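Blue-light-activated histidine kinase 2 (PDB 4R39) autophosphorylates on histidine with ATP in a blue-light-dependent manner, serving as a photosensory kinase that raises bacterial virulence upon exposure to light. Local coordinates at residues R29-L34 / P119-G124; R163-D168 / G209-I214. One frame throughout, in Å; residues are numbered along the deposited sequence.

Contact 1: R29-L34 / P119-G124; sequences RVKNHL and PVETAG
V30 and E121 bring their CA atoms to within 5.8 Å where the loop leading into helix 32-48 passes the first turn of helix 120-140, and the two backbones then diverge, the CA atoms of L34 and G124 lying 7.9 Å apart. The contact shows how a glutamate can pack its methylene carbons across a neighbouring loop while its carboxylate is bonded elsewhere. E121 leaves its helix with CG anti to its carbonyl carbon (chi1 -82°) and runs extended beyond it, which carries CG over V30 CG1 and the carboxylate on to the backbone of K31. CG packs on V30 CG1 at 3.8 Å, while E121 OE2 lies 3.6 Å from V30 CA. The same OE2 is 3.2 Å from K31 N, but the angle is too poor for a hydrogen bond. K31 NZ is directed elsewhere, 6.7 Å from E121 OE2. Instead, OE1 forms a salt bridge to R125 and OE2 one to R229; the two arginines probably offset the charge, although the carboxylate of E228 also lies close to OE1. V120 adds apolar contacts on the side of R29. Its CG2 meets R29 NH2 at 3.7 Å, the two side chains crossing at about a right angle, and its CG1 makes a loose contact with V30 CG1. L34 sets CD2 against the carbonyl O of E121, beside the bare backbone of G124. Because H28, the predicted phosphorylation site, directly precedes R29, the contact lies next to the phosphoacceptor region of the kinase. M72 of helix 58-75 and I84 cover R29 and V120, I225 of helix 221-227 leans on E121, and L34 reaches along helix 120-140 to L128, joining the helical region to the ATP-binding domain.

Contact 2: R163-D168 / G209-I214; sequences RVTVED and GTIVNI. With ANP (phosphoaminophosphonic acid-adenylate ester), chain F.
V164 pairs with I214, and V166 with V212, through four backbone hydrogen bonds between antiparallel strands whose directions differ by 169°; I214 N to V164 O is 2.9 Å and nearly straight (176°). The packed face is formed by these four aliphatic side chains: V164 meets V130 of helix 120-140, while V166 and V212 both meet V133. I214 curls CD1 back toward V164 O. This helix-backed sheet is the Bergerat fold of the GHKL ATPases, and D168 opens its D-x-G-x-G motif. D168 N bonds to T210 O. With CG anti to its carbonyl carbon (chi1 -62°), D168 turns its carboxylate to the nucleotide, OD2 accepting a hydrogen bond from adenine N6 of the ATP analogue at 2.8 Å. Water 2 joins T210 OG1 to OD2, the latter bond weak. On the other face E167, I211 and N213 are partly exposed. There the side chains of E167 and I211 run alongside each other, and R153 of the next strand holds E167 OE1. T165 OG1 is modelled only 2.5 Å from N213 OD1, too short to be relied on in detail. R163, at the end of the paired segment, lays CD near N213 OD1 and sends its guanidinium to D215.

How the contacts relate
Both segments of contact 1 precede those of contact 2 in this C-terminal kinase portion of the photoreceptor, and the two contacts lie on opposite sides of the chain's centre. Their centres are 22 Å apart and their nearest atoms about 9 Å. What they share is helix 120-140: residues 119-124 of contact 1 cap and begin it, whereas V130, V133 and A137 farther along pack on the sheet of contact 2, and N136 and H140 bind the nucleotide. One helix thus runs from the junction with the helical region, next to the predicted phosphoacceptor H28, to the adenine pocket.

Contact 1: R29-L34 / P119-G124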
loop_
_atom_site.group_PDB
_atom_site.type_symbol
_atom_site.label_atom_id
_atom_site.label_comp_id
_atom_site.label_asym_id
_atom_site.label_seq_id
_atom_site.Cartn_x
_atom_site.Cartn_y
_atom_site.Cartn_z
ATOM N N ARG A 29 11.460 13.120 -1.912
ATOM C CA ARG A 29 11.674 12.809 -0.494
ATOM C C ARG A 29 11.950 11.313 -0.284
ATOM O O ARG A 29 12.158 10.883 0.848
ATOM C CB ARG A 29 10.472 13.212 0.382
ATOM C CG ARG A 29 9.863 14.595 0.128
ATOM C CD ARG A 29 10.226 15.655 1.185
ATOM N NE ARG A 29 10.028 15.237 2.578
ATOM C CZ ARG A 29 9.031 15.628 3.373
ATOM N NH1 ARG A 29 8.084 16.452 2.937
ATOM N NH2 ARG A 29 8.974 15.188 4.624
ATOM N N VAL A 30 11.948 10.525 -1.361
ATOM C CA VAL A 30 12.150 9.071 -1.256
ATOM C C VAL A 30 13.241 8.568 -2.207
ATOM O O VAL A 30 13.794 9.344 -2.980
ATOM C CB VAL A 30 10.839 8.300 -1.514
ATOM C CG1 VAL A 30 9.795 8.688 -0.480
ATOM C CG2 VAL A 30 10.320 8.568 -2.919
ATOM N N LYS A 31 13.545 7.271 -2.146
ATOM C CA LYS A 31 14.709 6.722 -2.846
ATOM C C LYS A 31 14.581 5.248 -3.240
ATOM O O LYS A 31 13.634 4.567 -2.851
ATOM C CB LYS A 31 15.957 6.901 -1.979
ATOM C CG LYS A 31 16.423 8.341 -1.864
ATOM C CD LYS A 31 17.778 8.443 -1.189
ATOM C CE LYS A 31 18.277 9.881 -1.170
ATOM N NZ LYS A 31 18.580 10.398 -2.530
ATOM N N ASN A 32 15.560 4.776 -4.011
ATOM C CA ASN A 32 15.635 3.380 -4.448
ATOM C C ASN A 32 14.381 2.949 -5.222
ATOM O O ASN A 32 13.813 3.759 -5.950
ATOM C CB ASN A 32 15.929 2.462 -3.255
ATOM C CG ASN A 32 17.336 2.649 -2.708
ATOM O OD1 ASN A 32 18.004 3.644 -3.001
ATOM N ND2 ASN A 32 17.795 1.685 -1.916
ATOM N N HIS A 33 13.967 1.690 -5.080
ATOM C CA HIS A 33 12.822 1.166 -5.826
ATOM C C HIS A 33 11.597 2.063 -5.686
ATOM O O HIS A 33 10.906 2.331 -6.663
ATOM C CB HIS A 33 12.464 -0.250 -5.358
ATOM C CG HIS A 33 13.299 -1.329 -5.975
ATOM N ND1 HIS A 33 13.205 -2.650 -5.589
ATOM C CD2 HIS A 33 14.234 -1.289 -6.955
ATOM C CE1 HIS A 33 14.048 -3.376 -6.300
ATOM N NE2 HIS A 33 14.685 -2.575 -7.136
ATOM N N LEU A 34 11.342 2.536 -4.471
ATOM C CA LEU A 34 10.179 3.376 -4.206
ATOM C C LEU A 34 10.187 4.630 -5.082
ATOM O O LEU A 34 9.186 4.946 -5.722
ATOM C CB LEU A 34 10.128 3.752 -2.724
ATOM C CG LEU A 34 8.983 4.656 -2.257
ATOM C CD1 LEU A 34 7.616 4.116 -2.661
ATOM C CD2 LEU A 34 9.057 4.820 -0.750
ATOM N N PRO A 119 8.487 7.221 9.489
ATOM C CA PRO A 119 9.107 8.091 8.483
ATOM C C PRO A 119 8.343 8.062 7.163
ATOM O O PRO A 119 7.575 7.130 6.926
ATOM C CB PRO A 119 10.502 7.485 8.304
ATOM C CG PRO A 119 10.736 6.670 9.536
ATOM C CD PRO A 119 9.396 6.146 9.920
ATOM N N VAL A 120 8.557 9.067 6.318
ATOM C CA VAL A 120 7.855 9.158 5.041
ATOM C C VAL A 120 8.057 7.909 4.190
ATOM O O VAL A 120 7.096 7.345 3.672
ATOM C CB VAL A 120 8.319 10.380 4.222
ATOM C CG1 VAL A 120 7.585 10.439 2.885
ATOM C CG2 VAL A 120 8.092 11.663 5.004
ATOM N N GLU A 121 9.310 7.491 4.037
ATOM C CA GLU A 121 9.631 6.334 3.211
ATOM C C GLU A 121 8.928 5.083 3.710
ATOM O O GLU A 121 8.473 4.261 2.923
ATOM C CB GLU A 121 11.137 6.084 3.191
ATOM C CG GLU A 121 11.899 6.956 2.204
ATOM C CD GLU A 121 13.155 6.292 1.676
ATOM O OE1 GLU A 121 13.337 5.077 1.909
ATOM O OE2 GLU A 121 13.962 6.984 1.015
ATOM N N THR A 122 8.850 4.938 5.024
ATOM C CA THR A 122 8.226 3.771 5.617
ATOM C C THR A 122 6.734 3.761 5.300
ATOM O O THR A 122 6.167 2.717 4.972
ATOM C CB THR A 122 8.436 3.751 7.141
ATOM O OG1 THR A 122 9.838 3.801 7.427
ATOM C CG2 THR A 122 7.841 2.492 7.755
ATOM N N ALA A 123 6.107 4.928 5.396
ATOM C CA ALA A 123 4.670 5.042 5.176
ATOM C C ALA A 123 4.340 4.727 3.726
ATOM O O ALA A 123 3.446 3.932 3.442
ATOM C CB ALA A 123 4.189 6.440 5.540
ATOM N N GLY A 124 5.070 5.358 2.812
ATOM C CA GLY A 124 4.875 5.146 1.390
ATOM C C GLY A 124 4.981 3.687 0.994
ATOM O O GLY A 124 4.170 3.195 0.213
#

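Contact 2: R163-D168 / G209-I214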
loop_
_atom_site.group_PDB
_atom_site.type_symbol
_atom_site.label_atom_id
_atom_site.label_comp_id
_atom_site.label_asym_id
_atom_site.label_seq_id
_atom_site.Cartn_x
_atom_site.Cartn_y
_atom_site.Cartn_z
ATOM N N ARG A 163 2.940 -5.357 12.689
ATOM C CA ARG A 163 2.369 -6.429 11.886
ATOM C C ARG A 163 1.161 -5.927 11.130
ATOM O O ARG A 163 0.200 -5.450 11.732
ATOM C CB ARG A 163 1.957 -7.613 12.753
ATOM C CG ARG A 163 1.301 -8.728 11.958
ATOM C CD ARG A 163 1.249 -10.012 12.753
ATOM N NE ARG A 163 2.582 -10.490 13.101
ATOM C CZ ARG A 163 2.822 -11.459 13.976
ATOM N NH1 ARG A 163 1.815 -12.056 14.600
ATOM N NH2 ARG A 163 4.070 -11.830 14.233
ATOM N N VAL A 164 1.221 -6.037 9.807
ATOM C CA VAL A 164 0.104 -5.668 8.949
ATOM C C VAL A 164 -0.487 -6.930 8.335
ATOM O O VAL A 164 0.224 -7.718 7.717
ATOM C CB VAL A 164 0.547 -4.692 7.846
ATOM C CG1 VAL A 164 -0.632 -4.304 6.967
ATOM C CG2 VAL A 164 1.174 -3.451 8.467
ATOM N N THR A 165 -1.791 -7.114 8.522
ATOM C CA THR A 165 -2.495 -8.300 8.046
ATOM C C THR A 165 -3.647 -7.924 7.126
ATOM O O THR A 165 -4.362 -6.956 7.382
ATOM C CB THR A 165 -3.082 -9.108 9.225
ATOM O OG1 THR A 165 -2.029 -9.507 10.106
ATOM C CG2 THR A 165 -3.829 -10.357 8.733
ATOM N N VAL A 166 -3.821 -8.698 6.059
ATOM C CA VAL A 166 -5.023 -8.620 5.234
ATOM C C VAL A 166 -5.600 -10.024 5.090
ATOM O O VAL A 166 -4.926 -10.932 4.619
ATOM C CB VAL A 166 -4.739 -7.988 3.860
ATOM C CG1 VAL A 166 -5.980 -8.047 2.970
ATOM C CG2 VAL A 166 -4.278 -6.546 4.038
ATOM N N GLU A 167 -6.853 -10.179 5.504
ATOM C CA GLU A 167 -7.495 -11.480 5.663
ATOM C C GLU A 167 -8.744 -11.599 4.784
ATOM O O GLU A 167 -9.589 -10.718 4.815
ATOM C CB GLU A 167 -7.929 -11.628 7.125
ATOM C CG GLU A 167 -7.097 -12.566 7.991
ATOM C CD GLU A 167 -7.770 -12.875 9.322
ATOM O OE1 GLU A 167 -8.971 -12.553 9.472
ATOM O OE2 GLU A 167 -7.101 -13.441 10.217
ATOM N N ASP A 168 -8.862 -12.683 4.018
ATOM C CA ASP A 168 -10.095 -13.009 3.288
ATOM C C ASP A 168 -10.749 -14.244 3.865
ATOM O O ASP A 168 -10.081 -15.072 4.475
ATOM C CB ASP A 168 -9.810 -13.407 1.841
ATOM C CG ASP A 168 -9.190 -12.320 1.048
ATOM O OD1 ASP A 168 -9.610 -11.164 1.230
ATOM O OD2 ASP A 168 -8.294 -12.631 0.237
ATOM N N GLY A 209 -9.886 -19.009 2.276
ATOM C CA GLY A 209 -9.408 -17.672 1.965
ATOM C C GLY A 209 -7.902 -17.484 1.877
ATOM O O GLY A 209 -7.123 -18.437 1.912
ATOM N N THR A 210 -7.511 -16.218 1.765
ATOM C CA THR A 210 -6.116 -15.803 1.703
ATOM C C THR A 210 -5.762 -14.948 2.919
ATOM O O THR A 210 -6.427 -13.951 3.194
ATOM C CB THR A 210 -5.871 -14.942 0.456
ATOM O OG1 THR A 210 -6.399 -15.607 -0.698
ATOM C CG2 THR A 210 -4.390 -14.667 0.265
ATOM N N ILE A 211 -4.714 -15.332 3.638
ATOM C CA ILE A 211 -4.194 -14.513 4.728
ATOM C C ILE A 211 -2.780 -14.056 4.421
ATOM O O ILE A 211 -1.881 -14.875 4.258
ATOM C CB ILE A 211 -4.162 -15.277 6.055
ATOM C CG1 ILE A 211 -5.559 -15.802 6.392
ATOM C CG2 ILE A 211 -3.616 -14.373 7.165
ATOM C CD1 ILE A 211 -5.617 -16.602 7.674
ATOM N N VAL A 212 -2.593 -12.742 4.367
ATOM C CA VAL A 212 -1.280 -12.149 4.143
ATOM C C VAL A 212 -0.815 -11.431 5.404
ATOM O O VAL A 212 -1.564 -10.652 5.987
ATOM C CB VAL A 212 -1.316 -11.143 2.988
ATOM C CG1 VAL A 212 0.081 -10.619 2.695
ATOM C CG2 VAL A 212 -1.922 -11.789 1.752
ATOM N N ASN A 213 0.421 -11.701 5.812
ATOM C CA ASN A 213 1.012 -11.072 6.987
ATOM C C ASN A 213 2.378 -10.502 6.679
ATOM O O ASN A 213 3.260 -11.219 6.217
ATOM C CB ASN A 213 1.151 -12.080 8.123
ATOM C CG ASN A 213 -0.149 -12.313 8.849
ATOM O OD1 ASN A 213 -0.584 -11.482 9.646
ATOM N ND2 ASN A 213 -0.777 -13.452 8.591
ATOM N N ILE A 214 2.544 -9.211 6.935
ATOM C CA ILE A 214 3.834 -8.556 6.782
ATOM C C ILE A 214 4.309 -8.112 8.152
ATOM O O ILE A 214 3.632 -7.336 8.820
ATOM C CB ILE A 214 3.767 -7.332 5.854
ATOM C CG1 ILE A 214 3.167 -7.713 4.500
ATOM C CG2 ILE A 214 5.157 -6.757 5.634
ATOM C CD1 ILE A 214 1.657 -7.691 4.460
HETATM P PG ANP F . -2.443 -5.793 -10.674
HETATM O O1G ANP F . -1.210 -5.296 -11.351
HETATM O O2G ANP F . -2.119 -6.162 -9.179
HETATM O O3G ANP F . -3.531 -4.647 -10.692
HETATM P PB ANP F . -3.160 -8.505 -10.495
HETATM O O1B ANP F . -3.925 -9.567 -11.209
HETATM O O2B ANP F . -3.934 -8.133 -9.191
HETATM N N3B ANP F . -3.016 -7.161 -11.494
HETATM P PA ANP F . -1.320 -9.497 -8.697
HETATM O O1A ANP F . -1.621 -8.453 -7.694
HETATM O O2A ANP F . 0.157 -9.895 -8.756
HETATM O O3A ANP F . -1.724 -9.029 -10.164
HETATM O "O5'" ANP F . -2.217 -10.757 -8.404
HETATM C "C5'" ANP F . -1.834 -12.034 -8.936
HETATM C "C4'" ANP F . -3.046 -12.922 -9.062
HETATM O "O4'" ANP F . -3.251 -13.634 -7.824
HETATM C "C3'" ANP F . -4.374 -12.225 -9.338
HETATM O "O3'" ANP F . -4.551 -12.001 -10.731
HETATM C "C2'" ANP F . -5.387 -13.230 -8.794
HETATM O "O2'" ANP F . -5.693 -14.231 -9.759
HETATM C "C1'" ANP F . -4.635 -13.844 -7.605
HETATM N N9 ANP F . -4.976 -13.273 -6.307
HETATM C C8 ANP F . -4.324 -12.261 -5.650
HETATM N N7 ANP F . -4.842 -11.958 -4.485
HETATM C C5 ANP F . -5.913 -12.834 -4.365
HETATM C C6 ANP F . -6.871 -13.026 -3.352
HETATM N N6 ANP F . -6.911 -12.316 -2.222
HETATM N N1 ANP F . -7.801 -13.987 -3.544
HETATM C C2 ANP F . -7.766 -14.701 -4.674
HETATM N N3 ANP F . -6.912 -14.609 -5.695
HETATM C C4 ANP F . -6.003 -13.651 -5.478
HETATM O O HOH W 1 -6.223 -11.405 1.670
HETATM O O HOH W 2 -9.013 -15.364 -1.487
#